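Uncharacterized protein VPA0106 (Vibrio parahaemolyticus, PDB 3U07) is of unknown function, a DUF1254/DUF1214-family protein with a predicted signal sequence, which suggests export from the cytoplasm. Local coordinates at residues A[92-97]-A[190-195]; A[56-61]-A[88-93]. The protein carries 2 engineered substitutions. All blocks are in the same frame, centred on the assembly; numbering follows the deposited sequence.

Interaction 1: A[92-97]-A[190-195]; sequences AAEPVI and TLSEYL
The amino-terminal end of helix 191-195, where the chain leaves edge strand 187-190, is held by Glu94 and Pro95, in the loop just before the neighbouring strand 96-100. Val96 and Thr190 form an antiparallel, non-hydrogen-bonded pair, with their CA atoms 4.2 Å apart. Thr190 then serves as the N-cap: its OG1 accepts from Glu193 N within the helix turn. From across the contact, the Glu94 carboxylate meets Ser192 with both oxygens. Glu94 OE1 accepts from Ser192 N at 2.8 Å, on the syn side but 33° out of the carboxylate plane, whereas Ser192 OG donates to the syn lone pair of Glu94 OE2, also at 2.8 Å. The Glu94 chain leaves with CG between its backbone N and carbonyl carbon (chi1 60°) and runs extended at the next bond (chi2 174°), which carries the carboxylate over to the helix start. One residue on, Pro95 O accepts from Leu191 N at 2.9 Å, the donor lying above the carbonyl plane. Apolar packing continues along the strand. Ile97 CD1 sits over one face of the Tyr194 ring, 3.5 Å from its centroid, in a CH-pi contact, and also touches Leu191 CD1 at 4.1 Å. The far end of the ring is tied elsewhere, Tyr194 OH bonding to Ser150 OG. Two successive amides in the first helical turn, those of Leu191 and Ser192, are thus satisfied from the loop leading into the adjoining strand, and a carboxylate at this end of the helix would probably interact favourably with its dipole.

Interaction 2: A[56-61]-A[88-93]; sequences YPLNEF and WLDVAA. Engineered in segment 56-61: Glu60 (natural residue Arg).
Asn59 N gives the shortest direct polar bond between the segments, to Trp88 O at 2.7 Å, with an N-H...O angle of 165° and the donor almost in line with the carbonyl. The Asn59 side chain continues the pairing along strand 82-90 by bonding both the backbone N-H and the C=O of Asp90. Asn59 OD1 accepts from Asp90 N at 2.8 Å, with the donor 40° out of the amide carbonyl plane. Asn59 ND2 donates to Asp90 O at 3.0 Å, this time in the carbonyl plane and on a lone pair, with the acceptor lying in the plane of the amide as well. With CG anti to the carbonyl carbon (chi1 -69°), the amide reaches along the strand, and its two bonds to one residue fix which way round the group is turned. At the other end, a water accepts from Trp88 N at 2.8 Å and donates to Pro57 O. Leu58 adds apolar contact, its CD2 packing on Trp88 CB at 3.9 Å and its CD1 on Asp90 CB. The Asp90 carboxylate turns back on its own chain in an Asx turn, OD1 accepting from Ala92 N, and forms a salt bridge with Arg205. The loop 56-61 thus lies along edge strand 82-90, whose Leu89 pairs with Val162 of strand 161-169, while Phe47 of helix 26-52 meets Leu58 and stacks edge-to-face with Trp88.

Overall arrangement
Interactions 1 and 2 are consecutive along the chain: strand 82-90 carries interaction 2, strand 96-100 carries interaction 1, and the two interactions share Ala92 and Ala93 in the connecting turn. Their centres are about 10 Å apart. The two strands belong to different four-stranded sheets, and Val96 packs between the contacts: Val96 CG1 lies 3.6 Å from Leu89 CG, while Val96 CG2 is 3.7 Å from Asn59 OD1. The residue paired with Thr190 in interaction 1 therefore also touches the amide that binds Asp90 in interaction 2. No active site is known, and both contacts are structural packing that joins loop 56-61, the two successive strands and helix 191-195.

Interaction 1: A[92-97]-A[190-195]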
loop_
_atom_site.group_PDB
_atom_site.type_symbol
_atom_site.label_atom_id
_atom_site.label_comp_id
_atom_site.label_asym_id
_atom_site.label_seq_id
_atom_site.Cartn_x
_atom_site.Cartn_y
_atom_site.Cartn_z
ATOM N N ALA A 92 20.704 1.118 7.220
ATOM C CA ALA A 92 21.578 0.458 8.190
ATOM C C ALA A 92 22.919 1.161 8.387
ATOM O O ALA A 92 23.297 1.474 9.510
ATOM C CB ALA A 92 21.823 -0.997 7.780
ATOM N N ALA A 93 23.635 1.404 7.293
ATOM C CA ALA A 93 24.950 2.035 7.377
ATOM C C ALA A 93 24.870 3.513 7.705
ATOM O O ALA A 93 25.696 4.036 8.445
ATOM C CB ALA A 93 25.717 1.831 6.069
ATOM N N GLU A 94 23.864 4.181 7.152
ATOM C CA GLU A 94 23.682 5.605 7.377
ATOM C C GLU A 94 22.317 6.039 6.836
ATOM O O GLU A 94 21.659 5.282 6.127
ATOM C CB GLU A 94 24.786 6.381 6.655
ATOM C CG GLU A 94 24.788 6.149 5.152
ATOM C CD GLU A 94 25.791 7.020 4.429
ATOM O OE1 GLU A 94 25.868 8.219 4.753
ATOM O OE2 GLU A 94 26.492 6.509 3.532
ATOM N N PRO A 95 21.878 7.265 7.171
ATOM C CA PRO A 95 20.586 7.769 6.699
ATOM C C PRO A 95 20.546 7.902 5.184
ATOM O O PRO A 95 21.588 7.922 4.518
ATOM C CB PRO A 95 20.471 9.125 7.386
ATOM C CG PRO A 95 21.211 8.913 8.671
ATOM C CD PRO A 95 22.440 8.166 8.193
ATOM N N VAL A 96 19.336 8.006 4.649
ATOM C CA VAL A 96 19.135 8.143 3.215
ATOM C C VAL A 96 18.130 9.259 2.993
ATOM O O VAL A 96 17.155 9.402 3.735
ATOM C CB VAL A 96 18.606 6.828 2.597
ATOM C CG1 VAL A 96 17.299 6.440 3.252
ATOM C CG2 VAL A 96 18.420 6.988 1.101
ATOM N N ILE A 97 18.380 10.053 1.964
ATOM C CA ILE A 97 17.522 11.175 1.651
ATOM C C ILE A 97 16.822 11.004 0.311
ATOM O O ILE A 97 17.450 10.741 -0.714
ATOM C CB ILE A 97 18.354 12.484 1.648
ATOM C CG1 ILE A 97 18.853 12.764 3.069
ATOM C CG2 ILE A 97 17.525 13.642 1.116
ATOM C CD1 ILE A 97 19.958 13.798 3.140
ATOM N N THR A 190 22.406 8.537 -0.273
ATOM C CA THR A 190 22.811 8.281 1.101
ATOM C C THR A 190 23.256 9.643 1.639
ATOM O O THR A 190 23.607 10.537 0.869
ATOM C CB THR A 190 24.017 7.315 1.188
ATOM O OG1 THR A 190 25.100 7.827 0.402
ATOM C CG2 THR A 190 23.628 5.933 0.696
ATOM N N LEU A 191 23.232 9.801 2.957
ATOM C CA LEU A 191 23.635 11.058 3.573
ATOM C C LEU A 191 25.029 11.475 3.101
ATOM O O LEU A 191 25.230 12.613 2.685
ATOM C CB LEU A 191 23.624 10.922 5.098
ATOM C CG LEU A 191 24.084 12.147 5.891
ATOM C CD1 LEU A 191 23.239 13.377 5.519
ATOM C CD2 LEU A 191 23.987 11.835 7.379
ATOM N N SER A 192 25.987 10.551 3.155
ATOM C CA SER A 192 27.346 10.867 2.738
ATOM C C SER A 192 27.367 11.354 1.297
ATOM O O SER A 192 27.993 12.373 0.997
ATOM C CB SER A 192 28.267 9.652 2.910
ATOM O OG SER A 192 27.808 8.550 2.155
ATOM N N GLU A 193 26.679 10.639 0.408
ATOM C CA GLU A 193 26.618 11.040 -0.998
ATOM C C GLU A 193 26.006 12.436 -1.086
ATOM O O GLU A 193 26.483 13.294 -1.825
ATOM C CB GLU A 193 25.753 10.068 -1.809
ATOM C CG GLU A 193 25.741 10.362 -3.312
ATOM C CD GLU A 193 24.850 9.413 -4.104
ATOM O OE1 GLU A 193 24.671 8.253 -3.672
ATOM O OE2 GLU A 193 24.343 9.824 -5.171
ATOM N N TYR A 194 24.941 12.647 -0.320
ATOM C CA TYR A 194 24.233 13.923 -0.283
ATOM C C TYR A 194 25.168 15.052 0.136
ATOM O O TYR A 194 25.106 16.155 -0.402
ATOM C CB TYR A 194 23.082 13.830 0.719
ATOM C CG TYR A 194 22.166 15.029 0.781
ATOM C CD1 TYR A 194 21.102 15.166 -0.108
ATOM C CD2 TYR A 194 22.322 15.993 1.776
ATOM C CE1 TYR A 194 20.209 16.229 -0.002
ATOM C CE2 TYR A 194 21.438 17.060 1.889
ATOM C CZ TYR A 194 20.382 17.171 1.001
ATOM O OH TYR A 194 19.497 18.216 1.127
ATOM N N LEU A 195 26.032 14.768 1.104
ATOM C CA LEU A 195 26.959 15.769 1.612
ATOM C C LEU A 195 28.289 15.786 0.864
ATOM O O LEU A 195 29.138 16.638 1.129
ATOM C CB LEU A 195 27.194 15.541 3.114
ATOM C CG LEU A 195 25.944 15.644 4.003
ATOM C CD1 LEU A 195 26.293 15.311 5.447
ATOM C CD2 LEU A 195 25.361 17.053 3.908
#

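Interaction 2: A[56-61]-A[88-93]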
loop_
_atom_site.group_PDB
_atom_site.type_symbol
_atom_site.label_atom_id
_atom_site.label_comp_id
_atom_site.label_asym_id
_atom_site.label_seq_id
_atom_site.Cartn_x
_atom_site.Cartn_y
_atom_site.Cartn_z
ATOM N N TYR A 56 17.746 -6.638 -6.793
ATOM C CA TYR A 56 17.452 -5.216 -6.944
ATOM C C TYR A 56 18.408 -4.391 -6.097
ATOM O O TYR A 56 18.587 -4.656 -4.908
ATOM C CB TYR A 56 16.030 -4.885 -6.488
ATOM C CG TYR A 56 14.929 -5.384 -7.389
ATOM C CD1 TYR A 56 15.188 -5.737 -8.713
ATOM C CD2 TYR A 56 13.616 -5.471 -6.925
ATOM C CE1 TYR A 56 14.164 -6.168 -9.552
ATOM C CE2 TYR A 56 12.588 -5.898 -7.755
ATOM C CZ TYR A 56 12.866 -6.246 -9.065
ATOM O OH TYR A 56 11.845 -6.679 -9.883
ATOM N N PRO A 57 19.061 -3.392 -6.700
ATOM C CA PRO A 57 19.960 -2.616 -5.846
ATOM C C PRO A 57 19.119 -1.814 -4.851
ATOM O O PRO A 57 18.018 -1.359 -5.173
ATOM C CB PRO A 57 20.717 -1.737 -6.841
ATOM C CG PRO A 57 19.783 -1.643 -8.015
ATOM C CD PRO A 57 19.233 -3.036 -8.117
ATOM N N LEU A 58 19.625 -1.671 -3.635
ATOM C CA LEU A 58 18.917 -0.929 -2.605
ATOM C C LEU A 58 19.217 0.567 -2.740
ATOM O O LEU A 58 20.213 0.958 -3.349
ATOM C CB LEU A 58 19.333 -1.451 -1.228
ATOM C CG LEU A 58 19.125 -2.965 -1.055
ATOM C CD1 LEU A 58 19.658 -3.410 0.296
ATOM C CD2 LEU A 58 17.645 -3.307 -1.181
ATOM N N ASN A 59 18.339 1.399 -2.188
ATOM C CA ASN A 59 18.504 2.849 -2.251
ATOM C C ASN A 59 18.557 3.353 -3.688
ATOM O O ASN A 59 19.343 4.239 -4.026
ATOM C CB ASN A 59 19.762 3.286 -1.483
ATOM C CG ASN A 59 19.616 3.109 0.020
ATOM O OD1 ASN A 59 18.539 3.334 0.576
ATOM N ND2 ASN A 59 20.697 2.720 0.686
ATOM N N GLU A 60 17.705 2.766 -4.524
ATOM C CA GLU A 60 17.580 3.129 -5.933
ATOM C C GLU A 60 16.169 2.781 -6.379
ATOM O O GLU A 60 15.586 1.810 -5.896
ATOM C CB GLU A 60 18.564 2.339 -6.806
ATOM C CG GLU A 60 20.010 2.814 -6.767
ATOM C CD GLU A 60 20.904 2.053 -7.745
ATOM O OE1 GLU A 60 20.385 1.574 -8.776
ATOM O OE2 GLU A 60 22.124 1.947 -7.489
ATOM N N PHE A 61 15.612 3.581 -7.281
ATOM C CA PHE A 61 14.288 3.310 -7.816
ATOM C C PHE A 61 14.496 2.147 -8.789
ATOM O O PHE A 61 15.460 2.143 -9.554
ATOM C CB PHE A 61 13.760 4.539 -8.561
ATOM C CG PHE A 61 13.523 5.731 -7.675
ATOM C CD1 PHE A 61 12.528 5.703 -6.698
ATOM C CD2 PHE A 61 14.300 6.877 -7.806
ATOM C CE1 PHE A 61 12.309 6.799 -5.866
ATOM C CE2 PHE A 61 14.089 7.981 -6.977
ATOM C CZ PHE A 61 13.092 7.940 -6.004
ATOM N N TRP A 88 13.575 0.164 -2.544
ATOM C CA TRP A 88 13.777 -0.246 -1.170
ATOM C C TRP A 88 14.924 0.574 -0.608
ATOM O O TRP A 88 15.997 0.645 -1.200
ATOM C CB TRP A 88 14.133 -1.729 -1.090
ATOM C CG TRP A 88 13.009 -2.641 -1.448
ATOM C CD1 TRP A 88 12.692 -3.112 -2.690
ATOM C CD2 TRP A 88 12.041 -3.191 -0.548
ATOM N NE1 TRP A 88 11.583 -3.924 -2.618
ATOM C CE2 TRP A 88 11.161 -3.987 -1.315
ATOM C CE3 TRP A 88 11.829 -3.084 0.833
ATOM C CZ2 TRP A 88 10.088 -4.681 -0.745
ATOM C CZ3 TRP A 88 10.761 -3.776 1.401
ATOM C CH2 TRP A 88 9.903 -4.561 0.609
ATOM N N LEU A 89 14.679 1.207 0.530
ATOM C CA LEU A 89 15.686 2.012 1.199
ATOM C C LEU A 89 16.407 1.115 2.193
ATOM O O LEU A 89 15.825 0.162 2.715
ATOM C CB LEU A 89 15.019 3.158 1.971
ATOM C CG LEU A 89 14.833 4.556 1.378
ATOM C CD1 LEU A 89 14.679 4.515 -0.124
ATOM C CD2 LEU A 89 13.639 5.206 2.053
ATOM N N ASP A 90 17.678 1.409 2.438
ATOM C CA ASP A 90 18.454 0.664 3.428
ATOM C C ASP A 90 19.194 1.739 4.192
ATOM O O ASP A 90 20.086 2.387 3.647
ATOM C CB ASP A 90 19.450 -0.296 2.779
ATOM C CG ASP A 90 20.392 -0.929 3.796
ATOM O OD1 ASP A 90 20.069 -0.942 5.003
ATOM O OD2 ASP A 90 21.458 -1.425 3.387
ATOM N N VAL A 91 18.811 1.939 5.447
ATOM C CA VAL A 91 19.435 2.970 6.269
ATOM C C VAL A 91 20.367 2.400 7.344
ATOM O O VAL A 91 20.776 3.113 8.260
ATOM C CB VAL A 91 18.353 3.835 6.957
ATOM C CG1 VAL A 91 17.415 4.435 5.900
ATOM C CG2 VAL A 91 17.552 2.987 7.944
ATOM N N ALA A 92 20.704 1.118 7.220
ATOM C CA ALA A 92 21.578 0.458 8.190
ATOM C C ALA A 92 22.919 1.161 8.387
ATOM O O ALA A 92 23.297 1.474 9.510
ATOM C CB ALA A 92 21.823 -0.997 7.780
ATOM N N ALA A 93 23.635 1.404 7.293
ATOM C CA ALA A 93 24.950 2.035 7.377
ATOM C C ALA A 93 24.870 3.513 7.705
ATOM O O ALA A 93 25.696 4.036 8.445
ATOM C CB ALA A 93 25.717 1.831 6.069
HETATM O O HOH W 1 15.441 -0.297 -4.540
#